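Local coordinates for protein chloramphenicol acetyltransferase (Aliivibrio fischeri, PDB 6PXA) that probably transfers an acetyl group from acetyl-CoA to chloramphenicol, as a trimeric hexapeptide-repeat acyltransferase, and binds the bile acid taurocholic acid, at residues S205-I208 against E209-E212; N198-E201 against I202-S205. One frame throughout, in Å; residues are numbered along the deposited sequence.

Contact 1. Residues S205-I208 against E209-E212; sequences SGHI and EELE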
loop_
_atom_site.group_PDB
_atom_site.type_symbol
_atom_site.label_atom_id
_atom_site.label_comp_id
_atom_site.label_asym_id
_atom_site.label_seq_id
_atom_site.Cartn_x
_atom_site.Cartn_y
_atom_site.Cartn_z
ATOM N N SER B 205 -11.084 -28.795 10.161
ATOM C CA SER B 205 -10.769 -29.032 11.563
ATOM C C SER B 205 -9.256 -29.007 11.695
ATOM O O SER B 205 -8.523 -28.917 10.702
ATOM C CB SER B 205 -11.324 -30.362 12.068
ATOM O OG SER B 205 -10.464 -31.427 11.691
ATOM N N GLY B 206 -8.793 -29.099 12.934
ATOM C CA GLY B 206 -7.376 -29.103 13.231
ATOM C C GLY B 206 -6.781 -30.483 13.401
ATOM O O GLY B 206 -5.603 -30.590 13.760
ATOM N N HIS B 207 -7.545 -31.541 13.130
ATOM C CA HIS B 207 -7.129 -32.911 13.445
ATOM C C HIS B 207 -6.268 -33.460 12.319
ATOM O O HIS B 207 -6.699 -34.276 11.500
ATOM C CB HIS B 207 -8.343 -33.791 13.697
ATOM C CG HIS B 207 -9.090 -33.420 14.933
ATOM N ND1 HIS B 207 -8.611 -33.684 16.198
ATOM C CD2 HIS B 207 -10.267 -32.772 15.104
ATOM C CE1 HIS B 207 -9.469 -33.232 17.094
ATOM N NE2 HIS B 207 -10.483 -32.674 16.457
ATOM N N ILE B 208 -5.008 -33.020 12.306
ATOM C CA ILE B 208 -4.047 -33.503 11.310
ATOM C C ILE B 208 -3.840 -35.012 11.430
ATOM O O ILE B 208 -3.696 -35.713 10.417
ATOM C CB ILE B 208 -2.720 -32.734 11.450
ATOM C CG1 ILE B 208 -2.919 -31.275 11.012
ATOM C CG2 ILE B 208 -1.600 -33.414 10.677
ATOM C CD1 ILE B 208 -1.759 -30.389 11.335
ATOM N N GLU B 209 -3.833 -35.539 12.661
ATOM C CA GLU B 209 -3.566 -36.962 12.859
ATOM C C GLU B 209 -4.689 -37.831 12.304
ATOM O O GLU B 209 -4.429 -38.911 11.758
ATOM C CB GLU B 209 -3.342 -37.255 14.339
ATOM C CG GLU B 209 -2.051 -36.687 14.870
ATOM C CD GLU B 209 -1.758 -37.155 16.276
ATOM O OE1 GLU B 209 -2.619 -37.843 16.867
ATOM O OE2 GLU B 209 -0.666 -36.843 16.791
ATOM N N GLU B 210 -5.942 -37.388 12.447
ATOM C CA GLU B 210 -7.038 -38.036 11.734
ATOM C C GLU B 210 -6.784 -38.017 10.233
ATOM O O GLU B 210 -6.938 -39.036 9.547
ATOM C CB GLU B 210 -8.368 -37.348 12.051
ATOM C CG GLU B 210 -9.081 -37.819 13.289
ATOM C CD GLU B 210 -10.462 -37.181 13.432
ATOM O OE1 GLU B 210 -10.580 -36.120 14.084
ATOM O OE2 GLU B 210 -11.433 -37.740 12.884
ATOM N N LEU B 211 -6.380 -36.864 9.703
ATOM C CA LEU B 211 -6.078 -36.792 8.280
ATOM C C LEU B 211 -4.993 -37.796 7.898
ATOM O O LEU B 211 -5.096 -38.475 6.867
ATOM C CB LEU B 211 -5.664 -35.369 7.905
ATOM C CG LEU B 211 -5.684 -35.122 6.395
ATOM C CD1 LEU B 211 -7.103 -35.191 5.878
ATOM C CD2 LEU B 211 -5.038 -33.787 6.002
ATOM N N GLU B 212 -3.955 -37.917 8.734
ATOM C CA GLU B 212 -2.855 -38.829 8.437
ATOM C C GLU B 212 -3.320 -40.278 8.459
ATOM O O GLU B 212 -2.825 -41.100 7.680
ATOM C CB GLU B 212 -1.717 -38.616 9.436
ATOM C CG GLU B 212 -0.484 -39.452 9.171
ATOM C CD GLU B 212 0.472 -39.498 10.350
ATOM O OE1 GLU B 212 0.056 -39.200 11.488
ATOM O OE2 GLU B 212 1.648 -39.854 10.138
#
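His207 and Glu210 meet at the N terminus of helix 208-219, where His207 holds the N-cap position and an ST turn leads into the helix. Their side chains run side by side in the same direction, and Glu210 can be followed atom by atom. Its CB lies 3.5 Å from the backbone O of His207 and also touches His207 CB. CG and CD continue along that same CB, the chain being extended beyond CG (chi2 -174°). At the tip, OE1 comes over one face of the imidazole, 3.2 Å from His207 CG, with the carboxylate and ring planes 58° apart. One carboxylate oxygen thus lies over the ring face; no hydrogen bond joins it to a ring nitrogen. Glu210 is also a magnesium ligand in a structure of this protein, although no metal is bound to this chain here.

The backbone carries the first helical turn. Leu211 N donates to His207 O at 3.2 Å, and Glu212 N to Ile208 O at 2.8 Å. Ile208 and Leu211 turn their side chains into the buried side, where Ile208 packs on helix 177-186, Leu211 reaches Trp188 and Trp191, and both touch Ile98 of the second subunit. At the cap itself the chain bends through an inverse gamma turn centred on His207. The overlapping ST turn is closed by His207 N, whose hydrogen points almost straight (171°) at Ser205 OG, 3.3 Å away.

Contact 2. Residues N198-E201 against I202-S205; sequences NTME and ILCS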
loop_
_atom_site.group_PDB
_atom_site.type_symbol
_atom_site.label_atom_id
_atom_site.label_comp_id
_atom_site.label_asym_id
_atom_site.label_seq_id
_atom_site.Cartn_x
_atom_site.Cartn_y
_atom_site.Cartn_z
ATOM N N ASN B 198 -14.251 -36.924 0.679
ATOM C CA ASN B 198 -14.504 -37.869 1.768
ATOM C C ASN B 198 -13.922 -37.390 3.087
ATOM O O ASN B 198 -14.448 -37.724 4.154
ATOM C CB ASN B 198 -13.921 -39.251 1.451
ATOM C CG ASN B 198 -14.693 -39.983 0.382
ATOM O OD1 ASN B 198 -15.792 -39.577 0.010
ATOM N ND2 ASN B 198 -14.125 -41.076 -0.116
ATOM N N THR B 199 -12.825 -36.644 3.048
ATOM C CA THR B 199 -12.180 -36.221 4.280
ATOM C C THR B 199 -12.463 -34.763 4.601
ATOM O O THR B 199 -11.820 -34.195 5.489
ATOM C CB THR B 199 -10.682 -36.484 4.195
ATOM O OG1 THR B 199 -10.466 -37.640 3.380
ATOM C CG2 THR B 199 -10.148 -36.788 5.563
ATOM N N MET B 200 -13.430 -34.157 3.911
ATOM C CA MET B 200 -13.725 -32.745 4.107
ATOM C C MET B 200 -14.031 -32.409 5.569
ATOM O O MET B 200 -13.693 -31.314 6.036
ATOM C CB MET B 200 -14.879 -32.336 3.197
ATOM C CG MET B 200 -15.185 -30.856 3.240
ATOM S SD MET B 200 -13.740 -29.841 2.884
ATOM C CE MET B 200 -13.321 -30.481 1.257
ATOM N N GLU B 201 -14.663 -33.328 6.302
ATOM C CA GLU B 201 -14.914 -33.108 7.723
ATOM C C GLU B 201 -13.615 -32.977 8.505
ATOM O O GLU B 201 -13.555 -32.227 9.486
ATOM C CB GLU B 201 -15.765 -34.249 8.285
ATOM C CG GLU B 201 -16.822 -33.818 9.284
ATOM C CD GLU B 201 -16.421 -34.085 10.730
ATOM O OE1 GLU B 201 -15.209 -34.016 11.032
ATOM O OE2 GLU B 201 -17.318 -34.369 11.559
ATOM N N ILE B 202 -12.565 -33.687 8.091
ATOM C CA ILE B 202 -11.284 -33.556 8.779
ATOM C C ILE B 202 -10.546 -32.294 8.339
ATOM O O ILE B 202 -9.925 -31.619 9.166
ATOM C CB ILE B 202 -10.417 -34.812 8.571
ATOM C CG1 ILE B 202 -11.159 -36.072 9.021
ATOM C CG2 ILE B 202 -9.114 -34.686 9.346
ATOM C CD1 ILE B 202 -10.297 -37.335 8.965
ATOM N N LEU B 203 -10.583 -31.953 7.040
ATOM C CA LEU B 203 -9.890 -30.746 6.577
ATOM C C LEU B 203 -10.487 -29.468 7.185
ATOM O O LEU B 203 -9.766 -28.487 7.406
ATOM C CB LEU B 203 -9.918 -30.668 5.046
ATOM C CG LEU B 203 -9.191 -31.760 4.229
ATOM C CD1 LEU B 203 -9.643 -31.745 2.780
ATOM C CD2 LEU B 203 -7.691 -31.600 4.311
ATOM N N CYS B 204 -11.786 -29.458 7.461
ATOM C CA CYS B 204 -12.427 -28.365 8.198
ATOM C C CYS B 204 -12.314 -28.578 9.703
ATOM O O CYS B 204 -13.296 -28.535 10.433
ATOM C CB CYS B 204 -13.885 -28.219 7.771
ATOM S SG CYS B 204 -14.075 -27.664 6.043
ATOM N N SER B 205 -11.084 -28.795 10.161
ATOM C CA SER B 205 -10.769 -29.032 11.563
ATOM C C SER B 205 -9.256 -29.007 11.695
ATOM O O SER B 205 -8.523 -28.917 10.702
ATOM C CB SER B 205 -11.324 -30.362 12.068
ATOM O OG SER B 205 -10.464 -31.427 11.691
#
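This is a local contact within one short helix, 200-203, which lies between helix 193-198 and helix 208-219 near the C-terminal end of the chain, against a second subunit. Thr199 holds the N-cap position, but its side chain makes no capping bond; its carbonyl O accepts the first helical bond, from Leu203 N at 3.0 Å, and a weak one from Ile202 N. Thr199 OG1 turns back instead to His195 O, which directs CG2 at Ile202. The two side chains cross obliquely, and CG2 stands only 3.4 Å from Ile202 CD1, tighter than usual for two carbons.

On the other flank Met200 curls back, bent at chi2 and chi3 (55° and 58°). Its SD lies 3.9 Å from Cys204 SG, while the Met200 and Leu203 side chains cross at about a right angle, with Met200 CE 4.2 Å from Leu203 CD1. Cys204 N bonds to Met200 O at 3.0 Å, the last link before the chain leaves the helix in an inverse gamma turn. There Ser205 OG donates to Ile202 O at 2.6 Å. A hydroxyl therefore serves one carbonyl at this helix end, whereas the neighbouring carbonyl, Glu201 O, is buried with no partner in the model, probably at some energetic cost.

How the contacts relate
Following the chain from its N terminus, contact 2 comes first and closes the single turn of helix 200-203; contact 1 then closes the opening turn of helix 208-219. The two are consecutive, neither nested nor crossed, and Ser205 belongs to both, with the intervening loop folding one helix back on the other. Their centres are about 8 Å apart, and they touch directly: Ile202 CG2 packs 3.3 Å from His207 O, and Leu211 CD1 lies 3.5 Å from Thr199 CG2. Together they join the C-terminal helices to one another and, through Ile98 of the second subunit, to the neighbouring chain of the trimer.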